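CurD (Moorea producens 3L, PDB 5KP7) probably acts as a hydroxymethylglutaryl-CoA synthase of the thiolase-like superfamily and binds 4'-phosphopantetheine. Local coordinates at residues D203-H206 and I207-D211; N336-S340 and T341-I345. The protein carries 3 engineered substitutions. One frame throughout, in Å; residues are numbered along the deposited sequence.

Contact 1 (D203-H206 and I207-D211); sequences DTPH and IFQID
The chain doubles back between Pro205 and Gln209, whose CA atoms lie 5.3 Å apart, through an inverse gamma turn centred on Pro205 and then a classic beta bulge, in which Ile207 and Phe208 both pair by backbone hydrogen bonds with the single residue Ile30 of strand 29-36. The evidence for the turn is the weak bond from His206 N to Thr204 O, 2.9 Å long. Across this bend the side chain of Gln209 returns to the backbone of Pro205: NE2 donates to Pro205 O at 2.8 Å. The bond is fairly straight (158° at the hydrogen). The donor comes in close to the line of the Pro205 carbonyl, and Pro205 O sits slightly out of the amide plane of Gln209. Two torsions bring the amide there: CG lies anti to the carbonyl carbon (chi1 -61°), and a bend at chi2 (97°) folds the chain over the turn. Gln209 is modelled in two conformers, and this bond holds for one of them, so it may not be permanent. The proline ring and the glutamine chain cross at about a right angle, with Pro205 CG 3.7 Å from Gln209 CG. Pro205 CB rests against a backbone oxygen, 3.4 Å from Phe208 O. The imidazole of His206 has Thr204 O above the centre of one face. In the same conformer, one water closes the bend, donating to His206 O and to Ile207 O while accepting from Gln209 NE2 at 2.8 Å.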
ATOM      1  N   ASP A 203       2.662 -24.920   4.816  1.00 28.14           N
ATOM      2  CA  ASP A 203       1.551 -25.834   4.598  1.00 29.70           C
ATOM      3  C   ASP A 203       0.594 -25.940   5.797  1.00 30.08           C
ATOM      4  O   ASP A 203      -0.290 -26.766   5.767  1.00 30.25           O
ATOM      5  CB  ASP A 203       2.057 -27.213   4.165  1.00 31.51           C
ATOM      6  CG  ASP A 203       2.821 -27.943   5.257  1.00 33.38           C
ATOM      7  OD1 ASP A 203       3.046 -27.391   6.357  1.00 34.51           O
ATOM      8  OD2 ASP A 203       3.211 -29.104   4.998  1.00 36.50           O
ATOM      9  N   THR A 204       0.799 -25.145   6.848  1.00 29.78           N
ATOM     10  CA  THR A 204      -0.199 -25.005   7.928  1.00 30.73           C
ATOM     11  C   THR A 204      -0.598 -23.524   8.073  1.00 29.72           C
ATOM     12  O   THR A 204      -0.115 -22.821   8.963  1.00 29.18           O
ATOM     13  CB  THR A 204       0.314 -25.577   9.262  1.00 31.93           C
ATOM     14  OG1 THR A 204       1.522 -24.907   9.637  1.00 31.73           O
ATOM     15  CG2 THR A 204       0.570 -27.075   9.129  1.00 33.16           C
ATOM     16  N   PRO A 205      -1.482 -23.051   7.191  1.00 29.47           N
ATOM     17  CA  PRO A 205      -1.825 -21.614   7.132  1.00 28.95           C
ATOM     18  C   PRO A 205      -2.813 -21.208   8.204  1.00 29.10           C
ATOM     19  O   PRO A 205      -4.000 -21.053   7.925  1.00 29.98           O
ATOM     20  CB  PRO A 205      -2.439 -21.476   5.735  1.00 28.77           C
ATOM     21  CG  PRO A 205      -3.033 -22.792   5.469  1.00 29.82           C
ATOM     22  CD  PRO A 205      -2.066 -23.781   6.052  1.00 30.10           C
ATOM     23  N   HIS A 206      -2.319 -21.036   9.421  1.00 28.99           N
ATOM     24  CA  HIS A 206      -3.167 -20.709  10.560  1.00 29.72           C
ATOM     25  C   HIS A 206      -3.932 -19.401  10.429  1.00 29.06           C
ATOM     26  O   HIS A 206      -4.987 -19.278  11.054  1.00 29.80           O
ATOM     27  CB  HIS A 206      -2.372 -20.639  11.861  1.00 30.56           C
ATOM     28  CG  HIS A 206      -1.624 -21.897  12.186  1.00 31.84           C
ATOM     29  ND1 HIS A 206      -2.175 -23.153  12.039  1.00 33.82           N
ATOM     30  CD2 HIS A 206      -0.381 -22.091  12.679  1.00 32.54           C
ATOM     31  CE1 HIS A 206      -1.292 -24.066  12.397  1.00 34.19           C
ATOM     32  NE2 HIS A 206      -0.193 -23.449  12.783  1.00 33.98           N
ATOM     33  N   ILE A 207      -3.402 -18.440   9.677  1.00 27.59           N
ATOM     34  CA  ILE A 207      -4.039 -17.115   9.524  1.00 27.41           C
ATOM     35  C   ILE A 207      -4.847 -16.977   8.229  1.00 27.17           C
ATOM     36  O   ILE A 207      -6.011 -16.550   8.274  1.00 27.56           O
ATOM     37  CB  ILE A 207      -3.010 -15.977   9.589  1.00 26.76           C
ATOM     38  CG1 ILE A 207      -2.197 -16.015  10.892  1.00 26.99           C
ATOM     39  CG2 ILE A 207      -3.669 -14.607   9.397  1.00 26.62           C
ATOM     40  CD1 ILE A 207      -3.011 -15.928  12.151  1.00 28.05           C
ATOM     41  N   PHE A 208      -4.251 -17.328   7.082  1.00 26.22           N
ATOM     42  CA  PHE A 208      -4.874 -17.074   5.778  1.00 26.05           C
ATOM     43  C   PHE A 208      -4.640 -18.247   4.870  1.00 26.13           C
ATOM     44  O   PHE A 208      -3.512 -18.471   4.425  1.00 25.70           O
ATOM     45  CB  PHE A 208      -4.307 -15.776   5.165  1.00 25.26           C
ATOM     46  CG  PHE A 208      -5.053 -15.231   3.952  1.00 25.36           C
ATOM     47  CD1 PHE A 208      -6.398 -14.860   4.028  1.00 26.00           C
ATOM     48  CD2 PHE A 208      -4.388 -15.012   2.735  1.00 25.33           C
ATOM     49  CE1 PHE A 208      -7.051 -14.286   2.934  1.00 25.84           C
ATOM     50  CE2 PHE A 208      -5.045 -14.441   1.642  1.00 25.42           C
ATOM     51  CZ  PHE A 208      -6.383 -14.077   1.750  1.00 25.80           C
ATOM     52  N   GLN A 209      -5.714 -18.987   4.587  1.00 26.48           N
ATOM     53  CA  GLN A 209      -5.673 -20.169   3.749  0.50 27.02           C
ATOM     54  C   GLN A 209      -5.886 -19.726   2.284  1.00 26.50           C
ATOM     55  O   GLN A 209      -6.972 -19.292   1.946  1.00 26.23           O
ATOM     56  CB  GLN A 209      -6.763 -21.149   4.244  0.50 28.32           C
ATOM     57  CG  GLN A 209      -6.576 -21.630   5.704  0.50 29.07           C
ATOM     58  CD  GLN A 209      -7.374 -20.890   6.806  0.50 29.68           C
ATOM     59  OE1 GLN A 209      -8.545 -20.524   6.626  0.50 29.68           O
ATOM     60  NE2 GLN A 209      -6.748 -20.755   8.007  0.50 29.98           N
ATOM     61  N   ILE A 210      -4.855 -19.839   1.450  1.00 25.82           N
ATOM     62  CA  ILE A 210      -4.906 -19.409   0.055  1.00 25.72           C
ATOM     63  C   ILE A 210      -5.833 -20.275  -0.808  1.00 26.33           C
ATOM     64  O   ILE A 210      -5.856 -21.494  -0.672  1.00 27.33           O
ATOM     65  CB  ILE A 210      -3.456 -19.363  -0.546  1.00 25.17           C
ATOM     66  CG1 ILE A 210      -2.685 -18.159   0.012  1.00 24.79           C
ATOM     67  CG2 ILE A 210      -3.440 -19.358  -2.068  1.00 25.31           C
ATOM     68  CD1 ILE A 210      -3.073 -16.800  -0.550  1.00 24.65           C
ATOM     69  N   ASP A 211      -6.642 -19.615  -1.649  1.00 26.39           N
ATOM     70  CA  ASP A 211      -7.393 -20.273  -2.718  1.00 26.99           C
ATOM     71  C   ASP A 211      -6.439 -20.583  -3.866  1.00 26.83           C
ATOM     72  O   ASP A 211      -6.110 -19.699  -4.664  1.00 26.20           O
ATOM     73  CB  ASP A 211      -8.554 -19.389  -3.202  1.00 27.13           C
ATOM     74  CG  ASP A 211      -9.653 -19.185  -2.141  1.00 27.60           C
ATOM     75  OD1 ASP A 211     -10.018 -20.141  -1.398  1.00 28.58           O
ATOM     76  OD2 ASP A 211     -10.212 -18.054  -2.079  1.00 27.44           O
TER
HETATM   77  O   HOH W   1      -7.624 -18.459   9.449  1.00 29.37           O

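Contact 2 (N336-S340 and T341-I345); sequences NGDFS and TPRRI
Asp338 OD1 accepts three hydrogen bonds at once, two from Ser340 and one from Arg343. Ser340 N, 3.0 Å from Asp338 OD1, closes an Asx turn, whereas Ser340 OG reaches the same oxygen at 2.7 Å on its syn lone pair. Arg343 NH2 forms the salt bridge to Asp338 OD1 at 2.9 Å, coming from 46° above the carboxylate plane although the oxygen lies in the guanidinium plane. The carboxylate and guanidinium planes are 65° apart. Arg343 NE adds a bond of 2.8 Å to Asp338 O, so the guanidinium grips Asp338 side-on, one nitrogen on the backbone and one on the carboxylate. A bend at chi2 (-69°) turns the arginine chain back towards the loop, and Thr341 CG2 lies over the rim of one guanidinium face. The aliphatic part of Arg343 meets the ring of Phe339 obliquely, CG to CD2 at 3.4 Å, and Phe339 CE2 approaches Ile345 CD1 at 4.3 Å. A leucine in place of Arg343 would probably leave Asp338 OD1 without its cationic mate and Asp338 O without the NE donor, though the Asx turn itself does not depend on them. The contact joins the end of helix 325-336 to strand 343-351: Phe339 packs on Thr333 of that helix, on Val363 of strand 355-363 and on Ala368 of helix 365-372, while Arg343 pairs by backbone with Val363.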
ATOM      1  N   ASN A 336     -10.648  -6.037  12.292  1.00 26.46           N
ATOM      2  CA  ASN A 336     -11.785  -5.124  12.370  1.00 26.67           C
ATOM      3  C   ASN A 336     -13.098  -5.638  11.784  1.00 26.96           C
ATOM      4  O   ASN A 336     -14.154  -5.067  12.069  1.00 27.76           O
ATOM      5  CB  ASN A 336     -11.380  -3.783  11.744  1.00 26.08           C
ATOM      6  CG  ASN A 336     -10.288  -3.113  12.538  1.00 26.02           C
ATOM      7  OD1 ASN A 336     -10.520  -2.670  13.663  1.00 26.80           O
ATOM      8  ND2 ASN A 336      -9.099  -3.073  11.995  1.00 25.73           N
ATOM      9  N   GLY A 337     -13.045  -6.727  11.036  1.00 26.72           N
ATOM     10  CA  GLY A 337     -14.224  -7.379  10.485  1.00 27.14           C
ATOM     11  C   GLY A 337     -14.750  -8.482  11.391  1.00 27.97           C
ATOM     12  O   GLY A 337     -14.250  -8.682  12.494  1.00 28.51           O
ATOM     13  N   ASP A 338     -15.763  -9.211  10.926  1.00 28.47           N
ATOM     14  CA  ASP A 338     -16.426 -10.252  11.714  1.00 29.69           C
ATOM     15  C   ASP A 338     -16.045 -11.615  11.166  1.00 29.89           C
ATOM     16  O   ASP A 338     -16.285 -11.887   9.967  1.00 29.62           O
ATOM     17  CB  ASP A 338     -17.941 -10.086  11.621  1.00 30.32           C
ATOM     18  CG  ASP A 338     -18.672 -11.030  12.543  1.00 31.60           C
ATOM     19  OD1 ASP A 338     -18.652 -12.245  12.284  1.00 31.99           O
ATOM     20  OD2 ASP A 338     -19.290 -10.551  13.511  1.00 32.09           O
ATOM     21  N   PHE A 339     -15.436 -12.442  12.017  1.00 30.66           N
ATOM     22  CA  PHE A 339     -15.002 -13.796  11.640  1.00 31.56           C
ATOM     23  C   PHE A 339     -15.629 -14.815  12.576  1.00 33.65           C
ATOM     24  O   PHE A 339     -15.029 -15.816  12.919  1.00 35.15           O
ATOM     25  CB  PHE A 339     -13.457 -13.862  11.563  1.00 30.78           C
ATOM     26  CG  PHE A 339     -12.928 -12.968  10.523  1.00 29.86           C
ATOM     27  CD1 PHE A 339     -12.783 -11.614  10.783  1.00 29.58           C
ATOM     28  CD2 PHE A 339     -12.685 -13.433   9.228  1.00 29.61           C
ATOM     29  CE1 PHE A 339     -12.409 -10.749   9.786  1.00 28.92           C
ATOM     30  CE2 PHE A 339     -12.271 -12.565   8.228  1.00 28.93           C
ATOM     31  CZ  PHE A 339     -12.148 -11.208   8.521  1.00 28.35           C
ATOM     32  N   SER A 340     -16.883 -14.586  12.948  1.00 34.69           N
ATOM     33  CA  SER A 340     -17.588 -15.582  13.784  1.00 36.15           C
ATOM     34  C   SER A 340     -17.876 -16.887  13.007  1.00 36.55           C
ATOM     35  O   SER A 340     -18.164 -17.900  13.615  1.00 37.76           O
ATOM     36  CB  SER A 340     -18.849 -14.977  14.382  1.00 37.27           C
ATOM     37  OG  SER A 340     -19.667 -14.472  13.367  1.00 37.50           O
ATOM     38  N   THR A 341     -17.786 -16.847  11.670  1.00 35.73           N
ATOM     39  CA  THR A 341     -17.770 -18.008  10.791  1.00 36.16           C
ATOM     40  C   THR A 341     -16.644 -17.774   9.749  1.00 34.42           C
ATOM     41  O   THR A 341     -16.244 -16.634   9.589  1.00 33.56           O
ATOM     42  CB  THR A 341     -19.137 -18.149  10.116  1.00 37.64           C
ATOM     43  OG1 THR A 341     -19.184 -19.348   9.355  1.00 40.22           O
ATOM     44  CG2 THR A 341     -19.482 -17.007   9.237  1.00 36.94           C
ATOM     45  N   PRO A 342     -16.140 -18.828   9.052  1.00 33.70           N
ATOM     46  CA  PRO A 342     -15.050 -18.522   8.100  1.00 32.48           C
ATOM     47  C   PRO A 342     -15.467 -17.562   6.996  1.00 31.73           C
ATOM     48  O   PRO A 342     -16.629 -17.597   6.549  1.00 32.46           O
ATOM     49  CB  PRO A 342     -14.679 -19.897   7.522  1.00 32.79           C
ATOM     50  CG  PRO A 342     -15.073 -20.866   8.601  1.00 33.92           C
ATOM     51  CD  PRO A 342     -16.330 -20.285   9.196  1.00 34.48           C
ATOM     52  N   ARG A 343     -14.531 -16.703   6.583  1.00 30.11           N
ATOM     53  CA  ARG A 343     -14.803 -15.650   5.600  1.00 29.50           C
ATOM     54  C   ARG A 343     -13.773 -15.686   4.484  1.00 28.42           C
ATOM     55  O   ARG A 343     -12.605 -15.998   4.717  1.00 27.85           O
ATOM     56  CB  ARG A 343     -14.731 -14.266   6.250  1.00 29.46           C
ATOM     57  CG  ARG A 343     -15.564 -14.091   7.506  1.00 30.53           C
ATOM     58  CD  ARG A 343     -17.065 -14.105   7.225  1.00 31.59           C
ATOM     59  NE  ARG A 343     -17.789 -13.696   8.429  1.00 32.63           N
ATOM     60  CZ  ARG A 343     -19.105 -13.810   8.614  1.00 33.93           C
ATOM     61  NH1 ARG A 343     -19.900 -14.348   7.672  1.00 34.98           N
ATOM     62  NH2 ARG A 343     -19.642 -13.413   9.775  1.00 34.23           N
ATOM     63  N   ARG A 344     -14.221 -15.335   3.280  1.00 27.82           N
ATOM     64  CA  ARG A 344     -13.339 -15.225   2.128  1.00 27.11           C
ATOM     65  C   ARG A 344     -13.055 -13.765   1.852  1.00 26.31           C
ATOM     66  O   ARG A 344     -13.960 -12.914   1.861  1.00 26.19           O
ATOM     67  CB  ARG A 344     -13.932 -15.923   0.903  1.00 27.52           C
ATOM     68  CG  ARG A 344     -13.119 -15.698  -0.378  1.00 27.22           C
ATOM     69  CD  ARG A 344     -13.479 -16.690  -1.464  1.00 27.91           C
ATOM     70  NE  ARG A 344     -12.888 -18.014  -1.233  1.00 28.28           N
ATOM     71  CZ  ARG A 344     -13.531 -19.114  -0.840  1.00 29.17           C
ATOM     72  NH1 ARG A 344     -14.846 -19.122  -0.590  1.00 29.97           N
ATOM     73  NH2 ARG A 344     -12.854 -20.237  -0.696  1.00 29.44           N
ATOM     74  N   ILE A 345     -11.761 -13.473   1.671  1.00 25.39           N
ATOM     75  CA  ILE A 345     -11.280 -12.137   1.409  1.00 24.84           C
ATOM     76  C   ILE A 345     -10.676 -12.082   0.019  1.00 24.51           C
ATOM     77  O   ILE A 345      -9.800 -12.897  -0.314  1.00 24.21           O
ATOM     78  CB  ILE A 345     -10.203 -11.724   2.453  1.00 24.45           C
ATOM     79  CG1 ILE A 345     -10.738 -11.899   3.909  1.00 25.33           C
ATOM     80  CG2 ILE A 345      -9.746 -10.294   2.199  1.00 23.87           C
ATOM     81  CD1 ILE A 345      -9.691 -11.569   4.985  1.00 25.29           C
TER

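In the fold
Both contacts are local bends leading into strands of one mixed sheet, 208-219 and 343-351, with strand 355-363 lying between them. Their centres are 14 Å apart, and they touch directly: Asp211 OD2 meets Arg344 NE in a salt bridge of 2.8 Å, and Phe208 CE1 packs on Ile345 CB at 4.1 Å. Contact 1 is the more buried; its polar links are a carbonyl, an amide and a water, without charge. Contact 2 is partly buried, with its carboxylate-guanidinium pair in the loop and Phe339 and Ile345 turned into the core. Val363 receives the apolar side chains of both. Each lies away from the phosphopantetheine pocket.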